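Vaginolysin (PDB 5IMY) probably binds cholesterol in host membranes and lyses cells as a pore-forming toxin of the cholesterol-dependent cytolysin family. Local coordinates at residues L108-R113 and K243-D248; G127-V132 and N154-A159; A182-D187 and T209-F214; V391-I396 and E453-V458. All blocks are in the same frame, centred on the assembly; numbering follows the deposited sequence.

Interaction 1: residues L108-R113 and K243-D248; sequences LISANR and KNRGVD
I109 and V247 meet tip to tip, while R245 lays the flat of its guanidinium group against the backbone of S110. V247 CG2 faces both I109 CD1 and I109 CG2, at 4.1 Å from each, so a single methyl meets the two branches of the isoleucine. V247 CG2 stands anti to the carbonyl carbon (chi1 -175°, with CG1 anti to the backbone N), which turns this methyl to I109. R245 runs extended from CG to NE and ends beneath a carbonyl: S110 O lies 3.3 Å above the guanidinium plane, offset toward the rim. R245 NE is 3.3 Å from S110 O, yet an oxygen over the face meets no N-H head on, and the angle is too poor for a hydrogen bond. S110 CB approaches R245 NH1 at 4.2 Å. Behind R245, a Schellman motif closes helix 240-243, with G246 N bonded to K243 O at 3.2 Å. Strand 94-96 lies alongside, its R96 touching both R245 and V247, and L94 pairs through the backbone with I109. The chemistry thus divides into a buried apolar touch and an exposed carbonyl-over-cation contact, whose attraction is probably modest and weakly directional.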
# COMPACT_ATOMS: atom_id res chain seq x y z
N LEU A 108 16.91 -3.64 48.13
CA LEU A 108 17.59 -2.57 48.83
C LEU A 108 19.08 -2.90 48.99
O LEU A 108 19.50 -4.06 48.95
CB LEU A 108 16.97 -2.34 50.21
CG LEU A 108 15.48 -1.98 50.21
CD1 LEU A 108 14.90 -2.13 51.60
CD2 LEU A 108 15.29 -0.56 49.69
N ILE A 109 19.87 -1.85 49.17
CA ILE A 109 21.26 -1.97 49.58
C ILE A 109 21.28 -1.73 51.08
O ILE A 109 21.02 -0.62 51.55
CB ILE A 109 22.17 -0.97 48.85
CG1 ILE A 109 22.11 -1.21 47.34
CG2 ILE A 109 23.61 -1.11 49.34
CD1 ILE A 109 22.73 -0.09 46.53
N SER A 110 21.58 -2.78 51.85
CA SER A 110 21.68 -2.65 53.29
C SER A 110 22.99 -1.95 53.63
O SER A 110 24.06 -2.40 53.22
CB SER A 110 21.60 -4.02 53.96
OG SER A 110 21.11 -4.99 53.07
N ALA A 111 22.90 -0.85 54.37
CA ALA A 111 24.08 -0.10 54.77
C ALA A 111 23.68 0.87 55.86
O ALA A 111 22.50 1.24 55.98
CB ALA A 111 24.71 0.64 53.59
N ASN A 112 24.66 1.28 56.65
CA ASN A 112 24.40 2.29 57.67
C ASN A 112 24.13 3.62 56.99
O ASN A 112 25.02 4.18 56.34
CB ASN A 112 25.59 2.39 58.62
CG ASN A 112 25.93 1.07 59.27
OD1 ASN A 112 25.07 0.21 59.44
ND2 ASN A 112 27.20 0.90 59.64
N ARG A 113 22.92 4.13 57.15
CA ARG A 113 22.47 5.32 56.45
C ARG A 113 22.58 6.56 57.33
O ARG A 113 22.69 6.48 58.56
CB ARG A 113 21.01 5.15 55.99
CG ARG A 113 20.82 4.09 54.93
CD ARG A 113 21.42 4.50 53.60
NE ARG A 113 20.80 5.72 53.08
CZ ARG A 113 19.64 5.75 52.43
NH1 ARG A 113 18.97 4.63 52.21
NH2 ARG A 113 19.16 6.91 52.00
N LYS A 243 31.76 -2.09 47.97
CA LYS A 243 32.41 -3.02 47.06
C LYS A 243 32.00 -4.46 47.38
O LYS A 243 31.53 -5.19 46.50
CB LYS A 243 33.93 -2.86 47.16
CG LYS A 243 34.77 -3.93 46.47
CD LYS A 243 34.83 -3.73 44.96
CE LYS A 243 35.92 -4.60 44.34
NZ LYS A 243 37.27 -4.34 44.91
N ASN A 244 32.18 -4.87 48.63
CA ASN A 244 31.57 -6.10 49.11
C ASN A 244 30.09 -5.82 49.35
O ASN A 244 29.76 -4.91 50.12
CB ASN A 244 32.24 -6.59 50.39
CG ASN A 244 33.70 -6.18 50.48
OD1 ASN A 244 34.58 -6.81 49.89
ND2 ASN A 244 33.97 -5.12 51.23
N ARG A 245 29.22 -6.60 48.71
CA ARG A 245 27.78 -6.39 48.61
C ARG A 245 27.40 -6.20 47.15
O ARG A 245 26.21 -6.23 46.80
CB ARG A 245 27.27 -5.19 49.41
CG ARG A 245 27.16 -5.45 50.91
CD ARG A 245 26.55 -4.26 51.62
NE ARG A 245 26.68 -4.38 53.07
CZ ARG A 245 26.01 -5.26 53.81
NH1 ARG A 245 25.16 -6.11 53.24
NH2 ARG A 245 26.20 -5.30 55.12
N GLY A 246 28.39 -6.00 46.29
CA GLY A 246 28.15 -5.91 44.86
C GLY A 246 27.77 -4.53 44.36
O GLY A 246 27.05 -4.43 43.37
N VAL A 247 28.25 -3.48 45.01
CA VAL A 247 28.03 -2.11 44.54
C VAL A 247 29.33 -1.68 43.86
O VAL A 247 30.26 -1.20 44.50
CB VAL A 247 27.65 -1.16 45.68
CG1 VAL A 247 27.32 0.22 45.13
CG2 VAL A 247 26.46 -1.72 46.46
N ASP A 248 29.37 -1.85 42.54
CA ASP A 248 30.53 -1.51 41.74
C ASP A 248 30.04 -1.06 40.37
O ASP A 248 28.83 -0.98 40.12
CB ASP A 248 31.50 -2.69 41.64
CG ASP A 248 30.80 -3.98 41.23
OD1 ASP A 248 29.56 -4.03 41.31
OD2 ASP A 248 31.50 -4.93 40.83

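Interaction 2: residues G127-V132 and N154-A159; sequences GGESAV and NAQYGA
E129 reaches Y157 by way of a first torsion that lies away from the staggered positions (chi1 -118°), followed by an extended chain (chi2 -166°) that carries the carboxylate toward the end of the helix. Y157 meets it at a slant, with CG beside its own backbone N (chi1 -51°), which sends the phenol outward to the glutamate. The hydroxyl is the donor: Y157 OH to E129 OE1 spans 3.2 Å. It uses the syn lone pair of that oxygen, on the side of OE2. The carboxylate oxygen sits at the ring's edge, near the ring plane, although the carboxylate and ring planes are 80° apart. E129 OE1 also accepts the backbone N-H of H126, so two donors share one oxygen, which probably limits how the carboxylate can turn. Q156 comes from the opposite direction, beside the other oxygen, E129 OE2. Backbone bonds from S130 to V120 and from V132 to L118 tie this region to strand 116-120, and K152 NZ, one turn back in the helix, bonds E129 O. The contact therefore joins the turn between strands 116-120 and 131-134 to the far end of helix 139-158, where the ring of Y157 also meets W153.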
# COMPACT_ATOMS: atom_id res chain seq x y z
N GLY A 127 8.57 28.36 53.38
CA GLY A 127 9.91 27.81 53.33
C GLY A 127 10.22 27.00 54.57
O GLY A 127 10.02 27.47 55.69
N GLY A 128 10.70 25.77 54.38
CA GLY A 128 10.98 24.88 55.48
C GLY A 128 9.78 24.14 56.03
O GLY A 128 9.95 23.14 56.73
N GLU A 129 8.56 24.59 55.73
CA GLU A 129 7.37 23.93 56.25
C GLU A 129 7.06 22.64 55.49
O GLU A 129 6.59 21.67 56.09
CB GLU A 129 6.17 24.88 56.16
CG GLU A 129 5.55 25.24 57.50
CD GLU A 129 4.19 25.89 57.36
OE1 GLU A 129 3.77 26.17 56.22
OE2 GLU A 129 3.53 26.14 58.39
N SER A 130 7.33 22.61 54.19
CA SER A 130 6.97 21.48 53.35
C SER A 130 7.98 20.34 53.40
O SER A 130 7.83 19.37 52.66
CB SER A 130 6.80 21.93 51.90
OG SER A 130 8.05 22.12 51.27
N ALA A 131 9.01 20.44 54.25
CA ALA A 131 10.04 19.42 54.33
C ALA A 131 10.07 18.82 55.73
O ALA A 131 9.64 19.44 56.71
CB ALA A 131 11.42 19.99 53.98
N VAL A 132 10.59 17.60 55.81
CA VAL A 132 10.77 16.91 57.08
C VAL A 132 12.02 16.05 56.97
O VAL A 132 12.31 15.47 55.92
CB VAL A 132 9.55 16.05 57.46
CG1 VAL A 132 9.16 15.13 56.31
CG2 VAL A 132 9.81 15.24 58.72
N ASN A 154 -3.27 18.85 55.16
CA ASN A 154 -4.72 18.77 55.12
C ASN A 154 -5.36 19.57 56.25
O ASN A 154 -6.47 20.09 56.08
CB ASN A 154 -5.17 17.31 55.20
CG ASN A 154 -4.80 16.51 53.95
OD1 ASN A 154 -4.64 17.08 52.87
ND2 ASN A 154 -4.68 15.20 54.10
N ALA A 155 -4.69 19.67 57.39
CA ALA A 155 -5.26 20.40 58.52
C ALA A 155 -5.09 21.90 58.38
O ALA A 155 -5.98 22.67 58.75
CB ALA A 155 -4.63 19.91 59.83
N GLN A 156 -3.95 22.34 57.84
CA GLN A 156 -3.67 23.77 57.71
C GLN A 156 -4.19 24.36 56.41
O GLN A 156 -4.56 25.54 56.39
CB GLN A 156 -2.16 24.02 57.80
CG GLN A 156 -1.56 23.79 59.17
CD GLN A 156 -0.12 24.27 59.26
OE1 GLN A 156 0.31 25.11 58.47
NE2 GLN A 156 0.63 23.74 60.22
N TYR A 157 -4.22 23.58 55.33
CA TYR A 157 -4.58 24.11 54.02
C TYR A 157 -5.58 23.25 53.27
O TYR A 157 -5.97 23.61 52.15
CB TYR A 157 -3.32 24.27 53.15
CG TYR A 157 -2.21 25.05 53.83
CD1 TYR A 157 -2.22 26.44 53.84
CD2 TYR A 157 -1.16 24.39 54.46
CE1 TYR A 157 -1.21 27.15 54.46
CE2 TYR A 157 -0.15 25.10 55.08
CZ TYR A 157 -0.18 26.48 55.08
OH TYR A 157 0.83 27.18 55.70
N GLY A 158 -6.02 22.12 53.83
CA GLY A 158 -7.03 21.31 53.20
C GLY A 158 -8.28 22.10 52.88
O GLY A 158 -8.72 22.15 51.73
N ALA A 159 -8.86 22.73 53.91
CA ALA A 159 -10.00 23.61 53.69
C ALA A 159 -9.70 24.64 52.61
O ALA A 159 -10.57 24.95 51.78
CB ALA A 159 -10.37 24.32 55.00

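Interaction 3: residues A182-D187 and T209-F214; sequences AKFGAD and TQIVNF
F184 closes helix 177-184 against strand 208-223, a helix-on-sheet packing in the core of the cytolysin fold. In relatives, the helices that lie between the strands corresponding to 166-173 and 208-223 form a bundle that refolds into a membrane-spanning hairpin, and a similar role is probable here. F184 CB points toward the strand, and CG stands beside the backbone N (chi1 -67°), so the ring is delivered between I211 and N213. Beyond CG the ring divides its contacts. On one side CD1 comes within 4.1 Å of N213 CB, and the next atom, CE1, reaches the same N213 CB at 3.9 Å. On the other side CE2 makes the closest approach, 3.5 Å from I211 CG2, with I211 CB just behind. Of the two branches of I211 beyond CB, it is the CG2 methyl that meets the ring, while its CG1 arm leads away from the phenylalanine. N213 slides past the phenylalanine in the opposite direction, its amide plane 84° from the ring. V212, between the two, turns its side chain to the other surface of the sheet. K183 CG lies over the centre of one ring face of F184, 3.7 Å above it, and F188 meets the ring as well. At the tip, F184 CZ rests 3.7 Å from the backbone oxygen I211 O.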
# COMPACT_ATOMS: atom_id res chain seq x y z
N ALA A 182 7.37 -4.34 27.30
CA ALA A 182 8.37 -3.33 26.97
C ALA A 182 7.81 -1.92 27.10
O ALA A 182 8.56 -0.98 27.39
CB ALA A 182 8.91 -3.57 25.56
N LYS A 183 6.50 -1.75 26.87
CA LYS A 183 5.88 -0.44 26.99
C LYS A 183 5.55 -0.10 28.44
O LYS A 183 5.80 1.03 28.88
CB LYS A 183 4.61 -0.38 26.14
CG LYS A 183 3.82 0.93 26.24
CD LYS A 183 4.30 1.95 25.22
CE LYS A 183 3.95 3.37 25.65
NZ LYS A 183 4.34 4.38 24.64
N PHE A 184 5.01 -1.05 29.19
CA PHE A 184 4.41 -0.78 30.49
C PHE A 184 5.17 -1.40 31.66
O PHE A 184 4.78 -1.17 32.81
CB PHE A 184 2.96 -1.27 30.51
CG PHE A 184 2.05 -0.51 29.59
CD1 PHE A 184 2.01 0.88 29.64
CD2 PHE A 184 1.23 -1.17 28.69
CE1 PHE A 184 1.17 1.59 28.80
CE2 PHE A 184 0.39 -0.46 27.85
CZ PHE A 184 0.36 0.92 27.91
N GLY A 185 6.22 -2.16 31.41
CA GLY A 185 7.02 -2.71 32.49
C GLY A 185 7.14 -4.22 32.46
O GLY A 185 6.22 -4.91 32.04
N ALA A 186 8.29 -4.73 32.91
CA ALA A 186 8.54 -6.16 32.89
C ALA A 186 7.47 -6.95 33.63
O ALA A 186 7.32 -8.15 33.37
CB ALA A 186 9.91 -6.47 33.49
N ASP A 187 6.73 -6.32 34.54
CA ASP A 187 5.70 -6.99 35.31
C ASP A 187 4.29 -6.65 34.82
O ASP A 187 3.33 -6.74 35.60
CB ASP A 187 5.84 -6.63 36.79
CG ASP A 187 5.71 -5.14 37.05
OD1 ASP A 187 5.90 -4.35 36.10
OD2 ASP A 187 5.41 -4.76 38.20
N THR A 209 -7.77 -3.57 19.82
CA THR A 209 -7.66 -3.34 21.26
C THR A 209 -6.60 -2.30 21.55
O THR A 209 -5.54 -2.28 20.92
CB THR A 209 -7.33 -4.65 22.00
OG1 THR A 209 -8.35 -5.62 21.75
CG2 THR A 209 -7.24 -4.40 23.51
N GLN A 210 -6.88 -1.44 22.52
CA GLN A 210 -5.96 -0.40 22.96
C GLN A 210 -5.77 -0.52 24.47
O GLN A 210 -6.75 -0.67 25.20
CB GLN A 210 -6.48 0.99 22.60
CG GLN A 210 -5.41 2.08 22.63
CD GLN A 210 -4.39 1.92 21.52
OE1 GLN A 210 -4.59 1.16 20.57
NE2 GLN A 210 -3.27 2.63 21.64
N ILE A 211 -4.52 -0.46 24.92
CA ILE A 211 -4.18 -0.50 26.34
C ILE A 211 -3.60 0.86 26.72
O ILE A 211 -2.73 1.38 26.02
CB ILE A 211 -3.18 -1.63 26.65
CG1 ILE A 211 -3.74 -2.98 26.18
CG2 ILE A 211 -2.86 -1.66 28.14
CD1 ILE A 211 -5.08 -3.36 26.79
N VAL A 212 -4.08 1.42 27.82
CA VAL A 212 -3.71 2.76 28.24
C VAL A 212 -3.51 2.77 29.75
O VAL A 212 -4.40 2.34 30.50
CB VAL A 212 -4.76 3.80 27.82
CG1 VAL A 212 -4.32 5.21 28.22
CG2 VAL A 212 -5.01 3.73 26.32
N ASN A 213 -2.36 3.27 30.19
CA ASN A 213 -2.07 3.45 31.61
C ASN A 213 -2.33 4.91 31.97
O ASN A 213 -1.70 5.81 31.40
CB ASN A 213 -0.62 3.07 31.91
CG ASN A 213 -0.29 3.12 33.39
OD1 ASN A 213 -1.16 2.95 34.24
ND2 ASN A 213 0.98 3.37 33.71
N PHE A 214 -3.26 5.14 32.88
CA PHE A 214 -3.58 6.48 33.35
C PHE A 214 -2.96 6.71 34.72
O PHE A 214 -3.16 5.90 35.63
CB PHE A 214 -5.09 6.71 33.43
CG PHE A 214 -5.75 6.87 32.09
CD1 PHE A 214 -5.72 8.09 31.44
CD2 PHE A 214 -6.40 5.80 31.49
CE1 PHE A 214 -6.33 8.24 30.21
CE2 PHE A 214 -7.01 5.95 30.27
CZ PHE A 214 -6.98 7.17 29.62

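Interaction 4: residues V391-I396 and E453-V458; sequences VARYYI and EPWRTV
This is a cation-pi contact at the surface of the C-terminal beta-sandwich region, between R393, just ahead of strand 395-403, and W455, in the loop between strands 440-443 and 460-464. R393 CZ lies 4.2 Å from the centroid of the six-membered ring of W455, only 15° off the ring normal, which places the cation squarely over the face. R393 NH2 is the leading atom, 3.4 Å from W455 CD2 at the fusion of the two rings. Further back along the group, R393 NE passes W455 NE1 at 3.7 Å. The planes are tilted 48° apart, so the arginine leans one amino group onto the indole rather than stacking flat. A bend at chi3 (-77°) in the arginine chain swings the guanidinium over W455. On the opposite guanidinium face, Y395 OH stands 3.0 Å above the plane, over its centre, so the guanidinium lies between the tyrosine hydroxyl and the indole, although the hydroxyl is too badly angled to R393 NH1 for a hydrogen bond. V445 also touches the tryptophan. Sequence and position place W455 in the tryptophan-rich undecapeptide that characterises domain 4 of the cholesterol-dependent cytolysins, a loop that in relatives lies at the membrane-facing tip.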
# COMPACT_ATOMS: atom_id res chain seq x y z
N VAL A 391 -36.16 7.70 -25.08
CA VAL A 391 -34.96 6.87 -25.00
C VAL A 391 -33.96 7.53 -24.07
O VAL A 391 -33.83 8.76 -24.03
CB VAL A 391 -34.36 6.65 -26.40
CG1 VAL A 391 -33.18 5.70 -26.32
CG2 VAL A 391 -35.42 6.12 -27.35
N ALA A 392 -33.25 6.72 -23.29
CA ALA A 392 -32.25 7.20 -22.36
C ALA A 392 -30.98 6.38 -22.49
O ALA A 392 -31.00 5.23 -22.96
CB ALA A 392 -32.75 7.15 -20.91
N ARG A 393 -29.87 6.98 -22.07
CA ARG A 393 -28.59 6.30 -21.98
C ARG A 393 -28.01 6.57 -20.60
O ARG A 393 -28.54 7.37 -19.83
CB ARG A 393 -27.62 6.78 -23.08
CG ARG A 393 -28.04 6.34 -24.47
CD ARG A 393 -26.94 6.61 -25.49
NE ARG A 393 -26.86 8.02 -25.87
CZ ARG A 393 -26.00 8.50 -26.76
NH1 ARG A 393 -25.14 7.69 -27.37
NH2 ARG A 393 -26.00 9.80 -27.04
N TYR A 394 -26.93 5.87 -20.27
CA TYR A 394 -26.25 6.10 -19.01
C TYR A 394 -24.75 6.25 -19.26
O TYR A 394 -24.19 5.63 -20.16
CB TYR A 394 -26.50 4.95 -18.01
CG TYR A 394 -27.90 4.94 -17.42
CD1 TYR A 394 -28.25 5.80 -16.39
CD2 TYR A 394 -28.86 4.05 -17.89
CE1 TYR A 394 -29.52 5.79 -15.85
CE2 TYR A 394 -30.14 4.03 -17.35
CZ TYR A 394 -30.46 4.90 -16.34
OH TYR A 394 -31.73 4.88 -15.80
N TYR A 395 -24.13 7.12 -18.46
CA TYR A 395 -22.68 7.31 -18.49
C TYR A 395 -22.19 7.32 -17.05
O TYR A 395 -22.36 8.32 -16.34
CB TYR A 395 -22.30 8.59 -19.23
CG TYR A 395 -22.66 8.56 -20.70
CD1 TYR A 395 -21.82 7.97 -21.63
CD2 TYR A 395 -23.85 9.11 -21.15
CE1 TYR A 395 -22.14 7.94 -22.97
CE2 TYR A 395 -24.18 9.09 -22.49
CZ TYR A 395 -23.33 8.50 -23.39
OH TYR A 395 -23.66 8.47 -24.73
N ILE A 396 -21.60 6.22 -16.61
CA ILE A 396 -21.20 6.02 -15.23
C ILE A 396 -19.73 5.65 -15.20
O ILE A 396 -19.31 4.69 -15.86
CB ILE A 396 -22.05 4.93 -14.54
CG1 ILE A 396 -23.51 5.39 -14.46
CG2 ILE A 396 -21.51 4.61 -13.14
CD1 ILE A 396 -24.48 4.33 -13.98
N GLU A 453 -28.49 15.29 -33.49
CA GLU A 453 -28.82 16.32 -32.52
C GLU A 453 -28.39 15.88 -31.13
O GLU A 453 -28.51 14.71 -30.78
CB GLU A 453 -30.33 16.60 -32.53
CG GLU A 453 -30.73 17.90 -33.21
CD GLU A 453 -32.21 18.18 -33.11
OE1 GLU A 453 -33.01 17.25 -33.34
OE2 GLU A 453 -32.58 19.33 -32.80
N PRO A 454 -27.88 16.80 -30.30
CA PRO A 454 -27.39 16.39 -28.98
C PRO A 454 -28.52 15.94 -28.06
O PRO A 454 -29.60 16.53 -28.04
CB PRO A 454 -26.70 17.66 -28.45
CG PRO A 454 -27.33 18.78 -29.20
CD PRO A 454 -27.67 18.24 -30.55
N TRP A 455 -28.24 14.89 -27.29
CA TRP A 455 -29.14 14.44 -26.24
C TRP A 455 -29.34 15.54 -25.20
O TRP A 455 -28.49 16.42 -25.02
CB TRP A 455 -28.58 13.18 -25.57
CG TRP A 455 -29.12 11.88 -26.10
CD1 TRP A 455 -29.77 10.92 -25.38
CD2 TRP A 455 -29.03 11.38 -27.44
NE1 TRP A 455 -30.10 9.86 -26.18
CE2 TRP A 455 -29.66 10.11 -27.45
CE3 TRP A 455 -28.49 11.88 -28.63
CZ2 TRP A 455 -29.76 9.34 -28.61
CZ3 TRP A 455 -28.59 11.11 -29.78
CH2 TRP A 455 -29.22 9.86 -29.76
N ARG A 456 -30.47 15.47 -24.50
CA ARG A 456 -30.81 16.43 -23.46
C ARG A 456 -30.46 15.85 -22.10
O ARG A 456 -30.95 14.77 -21.74
CB ARG A 456 -32.29 16.79 -23.52
CG ARG A 456 -32.82 17.48 -22.27
CD ARG A 456 -34.23 17.99 -22.49
NE ARG A 456 -34.84 18.46 -21.25
CZ ARG A 456 -36.01 19.08 -21.18
NH1 ARG A 456 -36.71 19.32 -22.29
NH2 ARG A 456 -36.49 19.48 -20.01
N THR A 457 -29.64 16.57 -21.33
CA THR A 457 -29.08 16.03 -20.10
C THR A 457 -30.11 16.08 -18.98
O THR A 457 -30.58 17.15 -18.60
CB THR A 457 -27.83 16.81 -19.70
OG1 THR A 457 -26.83 16.68 -20.72
CG2 THR A 457 -27.26 16.28 -18.38
N VAL A 458 -30.45 14.90 -18.46
CA VAL A 458 -31.16 14.76 -17.19
C VAL A 458 -30.15 14.26 -16.17
O VAL A 458 -29.38 13.35 -16.46
CB VAL A 458 -32.35 13.79 -17.31
CG1 VAL A 458 -33.28 13.93 -16.11
CG2 VAL A 458 -33.12 14.02 -18.61

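In the fold
Interactions 2 and 3 follow one another inside the chain loop closed by interaction 1, and interaction 4 comes last, in the C-terminal beta-sandwich region. Centres of interactions 1, 2 and 3 lie 32 to 35 Å apart, forming a cluster without direct touch; their nearest atoms are about 12 to 21 Å apart. Interactions 2 and 3 both reach the same large antiparallel sheet, through strands 131-134 and 208-223. Interaction 4 is remote: its centre is about 91 Å from that of interaction 1 and about 61 Å from that of interaction 3. Such separation fits the elongated cytolysin, whose probable membrane-binding tip stands far from the sheet and its helices.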